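Nucleoprotein (Sendai virus, PDB 6M7D) forms the helical nucleocapsid that encloses the viral RNA genome, protects it from nucleases and presents it as the template for transcription and replication. Local coordinates at residues Thr34-Leu40 and Lys100-Ile106; Leu75-Leu79 and Leu229-Met233. All blocks are in the same frame, centred on the assembly; numbering follows the deposited sequence.

Overall arrangement
The two contacts are neighbours in the region assigned by similarity to Ncore, their centres about 12 Å apart, and differ in burial and chemistry. Interaction 1 pairs two parallel strands nearer the periphery, its centre about 25 Å from that of the chain, and is partly exposed; a ladder of backbone hydrogen bonds holds it. Interaction 2, whose centre is about 13 Å from the chain's, is fully buried and packs two helices through apolar side chains alone. Helix 68-80 joins them: Ser77 OG is 2.7 Å from Phe38 N, a probable hydrogen bond, and Val76 touches both Tyr101 and Val37, so helix 68-80 lies between the strand pair and helix 227-239.

Interaction 1 of 2, residues Thr34-Leu40 and Lys100-Ile106; sequences TVSVFVL and KYVIYNI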
ATOM      1  N   THR A  34       6.242 -12.627  20.761  1.00 13.67           N
ATOM      2  CA  THR A  34       5.579 -13.887  20.455  1.00 13.67           C
ATOM      3  C   THR A  34       4.091 -13.596  20.297  1.00 13.67           C
ATOM      4  O   THR A  34       3.452 -13.063  21.208  1.00 13.67           O
ATOM      5  CB  THR A  34       5.858 -14.935  21.532  1.00 13.67           C
ATOM      6  OG1 THR A  34       5.126 -16.129  21.243  1.00 13.67           O
ATOM      7  CG2 THR A  34       5.504 -14.425  22.928  1.00 13.67           C
ATOM      8  N   VAL A  35       3.552 -13.905  19.126  1.00 11.09           N
ATOM      9  CA  VAL A  35       2.192 -13.537  18.766  1.00 11.09           C
ATOM     10  C   VAL A  35       1.372 -14.798  18.555  1.00 11.09           C
ATOM     11  O   VAL A  35       1.804 -15.725  17.863  1.00 11.09           O
ATOM     12  CB  VAL A  35       2.168 -12.651  17.508  1.00 11.09           C
ATOM     13  CG1 VAL A  35       0.806 -12.092  17.320  1.00 11.09           C
ATOM     14  CG2 VAL A  35       3.172 -11.527  17.634  1.00 11.09           C
ATOM     15  N   SER A  36       0.184 -14.827  19.151  1.00 10.92           N
ATOM     16  CA  SER A  36      -0.739 -15.940  18.994  1.00 10.92           C
ATOM     17  C   SER A  36      -1.572 -15.721  17.741  1.00 10.92           C
ATOM     18  O   SER A  36      -2.268 -14.708  17.620  1.00 10.92           O
ATOM     19  CB  SER A  36      -1.644 -16.074  20.217  1.00 10.92           C
ATOM     20  OG  SER A  36      -0.896 -16.013  21.414  1.00 10.92           O
ATOM     21  N   VAL A  37      -1.498 -16.667  16.813  1.00  9.94           N
ATOM     22  CA  VAL A  37      -2.301 -16.661  15.598  1.00  9.94           C
ATOM     23  C   VAL A  37      -3.238 -17.854  15.652  1.00  9.94           C
ATOM     24  O   VAL A  37      -2.798 -18.984  15.884  1.00  9.94           O
ATOM     25  CB  VAL A  37      -1.422 -16.705  14.339  1.00  9.94           C
ATOM     26  CG1 VAL A  37      -2.289 -16.786  13.106  1.00  9.94           C
ATOM     27  CG2 VAL A  37      -0.554 -15.489  14.282  1.00  9.94           C
ATOM     28  N   PHE A  38      -4.520 -17.607  15.433  1.00  9.96           N
ATOM     29  CA  PHE A  38      -5.550 -18.626  15.563  1.00  9.96           C
ATOM     30  C   PHE A  38      -6.028 -19.037  14.181  1.00  9.96           C
ATOM     31  O   PHE A  38      -6.547 -18.209  13.427  1.00  9.96           O
ATOM     32  CB  PHE A  38      -6.706 -18.111  16.413  1.00  9.96           C
ATOM     33  CG  PHE A  38      -6.272 -17.585  17.738  1.00  9.96           C
ATOM     34  CD1 PHE A  38      -6.183 -18.423  18.828  1.00  9.96           C
ATOM     35  CD2 PHE A  38      -5.932 -16.259  17.893  1.00  9.96           C
ATOM     36  CE1 PHE A  38      -5.773 -17.944  20.046  1.00  9.96           C
ATOM     37  CE2 PHE A  38      -5.524 -15.778  19.110  1.00  9.96           C
ATOM     38  CZ  PHE A  38      -5.445 -16.620  20.187  1.00  9.96           C
ATOM     39  N   VAL A  39      -5.847 -20.310  13.853  1.00 10.30           N
ATOM     40  CA  VAL A  39      -6.284 -20.876  12.586  1.00 10.30           C
ATOM     41  C   VAL A  39      -7.479 -21.772  12.860  1.00 10.30           C
ATOM     42  O   VAL A  39      -7.656 -22.251  13.984  1.00 10.30           O
ATOM     43  CB  VAL A  39      -5.150 -21.647  11.893  1.00 10.30           C
ATOM     44  CG1 VAL A  39      -3.928 -20.765  11.765  1.00 10.30           C
ATOM     45  CG2 VAL A  39      -4.813 -22.898  12.659  1.00 10.30           C
ATOM     46  N   LEU A  40      -8.315 -21.970  11.848  1.00 11.81           N
ATOM     47  CA  LEU A  40      -9.479 -22.829  12.013  1.00 11.81           C
ATOM     48  C   LEU A  40      -9.135 -24.262  11.651  1.00 11.81           C
ATOM     49  O   LEU A  40      -8.663 -24.541  10.545  1.00 11.81           O
ATOM     50  CB  LEU A  40     -10.635 -22.342  11.146  1.00 11.81           C
ATOM     51  CG  LEU A  40     -11.119 -20.914  11.355  1.00 11.81           C
ATOM     52  CD1 LEU A  40     -12.528 -20.769  10.828  1.00 11.81           C
ATOM     53  CD2 LEU A  40     -11.051 -20.549  12.812  1.00 11.81           C
ATOM     54  N   LYS A 100       7.410 -13.916  16.420  1.00 11.79           N
ATOM     55  CA  LYS A 100       7.265 -15.358  16.311  1.00 11.79           C
ATOM     56  C   LYS A 100       5.789 -15.697  16.437  1.00 11.79           C
ATOM     57  O   LYS A 100       5.164 -15.389  17.456  1.00 11.79           O
ATOM     58  CB  LYS A 100       8.070 -16.084  17.386  1.00 11.79           C
ATOM     59  CG  LYS A 100       8.247 -17.560  17.115  1.00 11.79           C
ATOM     60  CD  LYS A 100       8.598 -18.313  18.382  1.00 11.79           C
ATOM     61  CE  LYS A 100       7.448 -18.295  19.371  1.00 11.79           C
ATOM     62  NZ  LYS A 100       7.688 -19.216  20.512  1.00 11.79           N
ATOM     63  N   TYR A 101       5.234 -16.312  15.402  1.00 10.95           N
ATOM     64  CA  TYR A 101       3.818 -16.643  15.357  1.00 10.95           C
ATOM     65  C   TYR A 101       3.606 -17.995  16.018  1.00 10.95           C
ATOM     66  O   TYR A 101       4.187 -18.996  15.591  1.00 10.95           O
ATOM     67  CB  TYR A 101       3.309 -16.660  13.918  1.00 10.95           C
ATOM     68  CG  TYR A 101       3.157 -15.289  13.312  1.00 10.95           C
ATOM     69  CD1 TYR A 101       2.581 -14.255  14.028  1.00 10.95           C
ATOM     70  CD2 TYR A 101       3.594 -15.028  12.030  1.00 10.95           C
ATOM     71  CE1 TYR A 101       2.437 -13.007  13.479  1.00 10.95           C
ATOM     72  CE2 TYR A 101       3.457 -13.782  11.474  1.00 10.95           C
ATOM     73  CZ  TYR A 101       2.879 -12.775  12.201  1.00 10.95           C
ATOM     74  OH  TYR A 101       2.743 -11.527  11.647  1.00 10.95           O
ATOM     75  N   VAL A 102       2.790 -18.018  17.064  1.00 10.69           N
ATOM     76  CA  VAL A 102       2.399 -19.249  17.735  1.00 10.69           C
ATOM     77  C   VAL A 102       1.010 -19.604  17.235  1.00 10.69           C
ATOM     78  O   VAL A 102       0.027 -18.944  17.579  1.00 10.69           O
ATOM     79  CB  VAL A 102       2.423 -19.101  19.259  1.00 10.69           C
ATOM     80  CG1 VAL A 102       2.479 -20.462  19.915  1.00 10.69           C
ATOM     81  CG2 VAL A 102       3.600 -18.272  19.675  1.00 10.69           C
ATOM     82  N   ILE A 103       0.925 -20.646  16.420  1.00 11.80           N
ATOM     83  CA  ILE A 103      -0.324 -20.990  15.755  1.00 11.80           C
ATOM     84  C   ILE A 103      -1.192 -21.802  16.704  1.00 11.80           C
ATOM     85  O   ILE A 103      -0.809 -22.894  17.133  1.00 11.80           O
ATOM     86  CB  ILE A 103      -0.061 -21.755  14.453  1.00 11.80           C
ATOM     87  CG1 ILE A 103       0.674 -20.854  13.464  1.00 11.80           C
ATOM     88  CG2 ILE A 103      -1.359 -22.241  13.864  1.00 11.80           C
ATOM     89  CD1 ILE A 103       1.120 -21.564  12.230  1.00 11.80           C
ATOM     90  N   TYR A 104      -2.357 -21.263  17.035  1.00 14.02           N
ATOM     91  CA  TYR A 104      -3.373 -21.961  17.800  1.00 14.02           C
ATOM     92  C   TYR A 104      -4.485 -22.386  16.854  1.00 14.02           C
ATOM     93  O   TYR A 104      -4.704 -21.762  15.816  1.00 14.02           O
ATOM     94  CB  TYR A 104      -3.948 -21.073  18.903  1.00 14.02           C
ATOM     95  CG  TYR A 104      -3.026 -20.794  20.071  1.00 14.02           C
ATOM     96  CD1 TYR A 104      -1.654 -20.920  19.952  1.00 14.02           C
ATOM     97  CD2 TYR A 104      -3.538 -20.404  21.298  1.00 14.02           C
ATOM     98  CE1 TYR A 104      -0.821 -20.665  21.016  1.00 14.02           C
ATOM     99  CE2 TYR A 104      -2.713 -20.148  22.368  1.00 14.02           C
ATOM    100  CZ  TYR A 104      -1.355 -20.281  22.223  1.00 14.02           C
ATOM    101  OH  TYR A 104      -0.525 -20.026  23.288  1.00 14.02           O
ATOM    102  N   ASN A 105      -5.185 -23.453  17.211  1.00 15.40           N
ATOM    103  CA  ASN A 105      -6.264 -23.976  16.387  1.00 15.40           C
ATOM    104  C   ASN A 105      -7.597 -23.731  17.071  1.00 15.40           C
ATOM    105  O   ASN A 105      -7.774 -24.090  18.237  1.00 15.40           O
ATOM    106  CB  ASN A 105      -6.079 -25.467  16.115  1.00 15.40           C
ATOM    107  CG  ASN A 105      -4.962 -25.742  15.141  1.00 15.40           C
ATOM    108  OD1 ASN A 105      -3.786 -25.681  15.492  1.00 15.40           O
ATOM    109  ND2 ASN A 105      -5.322 -26.046  13.903  1.00 15.40           N
ATOM    110  N   ILE A 106      -8.523 -23.115  16.349  1.00 15.23           N
ATOM    111  CA  ILE A 106      -9.904 -22.997  16.794  1.00 15.23           C
ATOM    112  C   ILE A 106     -10.619 -24.272  16.376  1.00 15.23           C
ATOM    113  O   ILE A 106     -10.716 -24.578  15.185  1.00 15.23           O
ATOM    114  CB  ILE A 106     -10.596 -21.767  16.205  1.00 15.23           C
ATOM    115  CG1 ILE A 106      -9.716 -20.530  16.343  1.00 15.23           C
ATOM    116  CG2 ILE A 106     -11.928 -21.556  16.888  1.00 15.23           C
ATOM    117  CD1 ILE A 106      -9.461 -20.155  17.754  1.00 15.23           C
TER
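Phe38 and Tyr104 both turn their rings away from their own carbonyl carbons (chi1 -54° and -71°), so the two side chains run alongside each other in the same direction on one face of a parallel beta pair, at one edge of a four-stranded mixed sheet with 33-40 outermost. Their centroids are 5.5 Å apart and the planes nearly perpendicular (86°), in an oblique meeting where Phe38 CD1 approaches Tyr104 CB at 3.5 Å. Ile106 joins from the same face, its CD1 3.7 Å from Phe38 CB, and helix 129-135 packs against Phe38 and Ile106.

Six backbone hydrogen bonds fix the register. Val35, Val37 and Val39 each give their N-H to one partner and their carbonyl to another two residues on, from Val35 N to Lys100 O (2.8 Å) through to Ile106 N to Val39 O (2.7 Å). Parallel neighbours need a crossover, and the residues between these strands are mostly helix.

On the other face, Val37 CG2 lies 3.4 Å from Tyr101 CD1, oblique to the ring, whereas Val35 CB approaches that ring at its edge. Val39 CG1 meets Ile103 CG2 at 3.6 Å. Helix 86-93 packs on Val37, Val39 and Ile103; helix 68-80 reaches Val35, Val37 and Tyr101 and also bonds the backbone of Ser36 and Phe38. Back on the Phe38 face, at the C-terminal end of the pair, Leu40 CD2 lies 3.6 Å from Ile106 CB.

Interaction 2 of 2, residues Leu75-Leu79 and Leu229-Met233; sequences LVSLL and LVSLM
Leu229 carries the centre of this helix-helix contact, which consists of apolar side-chain packing, its two methyls divided among three residues of the opposing helix. CG stands opposite the backbone N (chi1 169°), and the branch extends across the interface: CD2 meets Leu75 CD1 at 3.6 Å, and CD1 lies 3.6 Å from Leu79 CD1. That same CD1 also comes to 3.8 Å of Val76 CG2, where the two side chains pass in opposite directions. Leu79 runs at about a right angle to Leu229, and the face of helix 68-80 that takes part is the i, i+1, i+4 set Leu75, Val76 and Leu79. Leu232 CD2 packs 3.6 Å from Val76 CG2, with Leu79 CD1 also close by. Met233, its CG turned away from the carbonyl carbon (chi1 -62°), brings that atom to 4.0 Å from Leu79 CD1.

In the backbone geometry, the segment axes are 10.8 Å apart at closest and inclined by 17°, nearly parallel, so side chains alone span the gap. Helices 163-181 and 213-225 close in around it, Trp175 touching both Leu79 and Met233. The site lies near the RNA-binding surface without forming part of it: the side chains of Met233 and the RNA-binding Tyr260 are about 11 Å apart.

Polar interactions are absent: no hydrogen bond crosses between the segments, and all six touching residues are buried. Such a purely aliphatic and thioether interface is consistent with burial of apolar surface as the main source of cohesion between these two helices.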
ATOM      1  N   LEU A  75      -5.124  -9.772  13.180  1.00  5.83           N
ATOM      2  CA  LEU A  75      -5.224  -9.451  11.761  1.00  5.83           C
ATOM      3  C   LEU A  75      -4.569 -10.526  10.905  1.00  5.83           C
ATOM      4  O   LEU A  75      -5.061 -10.847   9.821  1.00  5.83           O
ATOM      5  CB  LEU A  75      -4.605  -8.086  11.487  1.00  5.83           C
ATOM      6  CG  LEU A  75      -5.526  -6.914  11.791  1.00  5.83           C
ATOM      7  CD1 LEU A  75      -4.849  -5.618  11.444  1.00  5.83           C
ATOM      8  CD2 LEU A  75      -6.818  -7.056  11.029  1.00  5.83           C
ATOM      9  N   VAL A  76      -3.463 -11.096  11.376  1.00  6.10           N
ATOM     10  CA  VAL A  76      -2.805 -12.182  10.659  1.00  6.10           C
ATOM     11  C   VAL A  76      -3.695 -13.415  10.628  1.00  6.10           C
ATOM     12  O   VAL A  76      -3.770 -14.118   9.617  1.00  6.10           O
ATOM     13  CB  VAL A  76      -1.438 -12.474  11.304  1.00  6.10           C
ATOM     14  CG1 VAL A  76      -0.939 -13.840  10.924  1.00  6.10           C
ATOM     15  CG2 VAL A  76      -0.437 -11.422  10.897  1.00  6.10           C
ATOM     16  N   SER A  77      -4.386 -13.689  11.732  1.00  6.51           N
ATOM     17  CA  SER A  77      -5.368 -14.764  11.775  1.00  6.51           C
ATOM     18  C   SER A  77      -6.462 -14.538  10.745  1.00  6.51           C
ATOM     19  O   SER A  77      -6.849 -15.455  10.011  1.00  6.51           O
ATOM     20  CB  SER A  77      -5.972 -14.845  13.173  1.00  6.51           C
ATOM     21  OG  SER A  77      -5.047 -15.358  14.101  1.00  6.51           O
ATOM     22  N   LEU A  78      -6.984 -13.316  10.695  1.00  6.11           N
ATOM     23  CA  LEU A  78      -8.032 -12.989   9.740  1.00  6.11           C
ATOM     24  C   LEU A  78      -7.557 -13.196   8.310  1.00  6.11           C
ATOM     25  O   LEU A  78      -8.267 -13.792   7.494  1.00  6.11           O
ATOM     26  CB  LEU A  78      -8.486 -11.552   9.957  1.00  6.11           C
ATOM     27  CG  LEU A  78      -9.655 -11.066   9.117  1.00  6.11           C
ATOM     28  CD1 LEU A  78     -10.811 -12.023   9.244  1.00  6.11           C
ATOM     29  CD2 LEU A  78     -10.050  -9.692   9.585  1.00  6.11           C
ATOM     30  N   LEU A  79      -6.357 -12.721   7.989  1.00  6.42           N
ATOM     31  CA  LEU A  79      -5.850 -12.883   6.634  1.00  6.42           C
ATOM     32  C   LEU A  79      -5.533 -14.337   6.316  1.00  6.42           C
ATOM     33  O   LEU A  79      -5.576 -14.735   5.149  1.00  6.42           O
ATOM     34  CB  LEU A  79      -4.615 -12.018   6.421  1.00  6.42           C
ATOM     35  CG  LEU A  79      -4.744 -10.532   6.735  1.00  6.42           C
ATOM     36  CD1 LEU A  79      -3.400  -9.976   7.126  1.00  6.42           C
ATOM     37  CD2 LEU A  79      -5.310  -9.779   5.565  1.00  6.42           C
ATOM     38  N   LEU A 229       3.081  -7.540  10.181  1.00  6.29           N
ATOM     39  CA  LEU A 229       1.841  -7.680   9.430  1.00  6.29           C
ATOM     40  C   LEU A 229       1.976  -7.088   8.035  1.00  6.29           C
ATOM     41  O   LEU A 229       1.535  -7.689   7.048  1.00  6.29           O
ATOM     42  CB  LEU A 229       0.716  -7.012  10.211  1.00  6.29           C
ATOM     43  CG  LEU A 229      -0.635  -6.772   9.563  1.00  6.29           C
ATOM     44  CD1 LEU A 229      -1.388  -8.067   9.442  1.00  6.29           C
ATOM     45  CD2 LEU A 229      -1.393  -5.787  10.413  1.00  6.29           C
ATOM     46  N   VAL A 230       2.595  -5.914   7.934  1.00  5.78           N
ATOM     47  CA  VAL A 230       2.831  -5.295   6.636  1.00  5.78           C
ATOM     48  C   VAL A 230       3.739  -6.170   5.789  1.00  5.78           C
ATOM     49  O   VAL A 230       3.548  -6.295   4.576  1.00  5.78           O
ATOM     50  CB  VAL A 230       3.413  -3.883   6.826  1.00  5.78           C
ATOM     51  CG1 VAL A 230       3.604  -3.195   5.491  1.00  5.78           C
ATOM     52  CG2 VAL A 230       2.508  -3.066   7.722  1.00  5.78           C
ATOM     53  N   SER A 231       4.739  -6.794   6.411  1.00  6.41           N
ATOM     54  CA  SER A 231       5.619  -7.694   5.678  1.00  6.41           C
ATOM     55  C   SER A 231       4.866  -8.913   5.181  1.00  6.41           C
ATOM     56  O   SER A 231       5.089  -9.367   4.058  1.00  6.41           O
ATOM     57  CB  SER A 231       6.783  -8.121   6.562  1.00  6.41           C
ATOM     58  OG  SER A 231       6.318  -8.867   7.664  1.00  6.41           O
ATOM     59  N   LEU A 232       3.977  -9.465   6.006  1.00  5.58           N
ATOM     60  CA  LEU A 232       3.187 -10.611   5.578  1.00  5.58           C
ATOM     61  C   LEU A 232       2.286 -10.251   4.409  1.00  5.58           C
ATOM     62  O   LEU A 232       2.126 -11.037   3.473  1.00  5.58           O
ATOM     63  CB  LEU A 232       2.355 -11.138   6.742  1.00  5.58           C
ATOM     64  CG  LEU A 232       1.188 -12.036   6.357  1.00  5.58           C
ATOM     65  CD1 LEU A 232       1.657 -13.447   6.170  1.00  5.58           C
ATOM     66  CD2 LEU A 232       0.103 -11.970   7.395  1.00  5.58           C
ATOM     67  N   MET A 233       1.693  -9.062   4.439  1.00  4.34           N
ATOM     68  CA  MET A 233       0.830  -8.654   3.339  1.00  4.34           C
ATOM     69  C   MET A 233       1.632  -8.392   2.068  1.00  4.34           C
ATOM     70  O   MET A 233       1.228  -8.793   0.971  1.00  4.34           O
ATOM     71  CB  MET A 233       0.023  -7.430   3.752  1.00  4.34           C
ATOM     72  CG  MET A 233      -0.895  -7.706   4.920  1.00  4.34           C
ATOM     73  SD  MET A 233      -1.695  -6.245   5.572  1.00  4.34           S
ATOM     74  CE  MET A 233      -3.094  -6.122   4.479  1.00  4.34           C
TER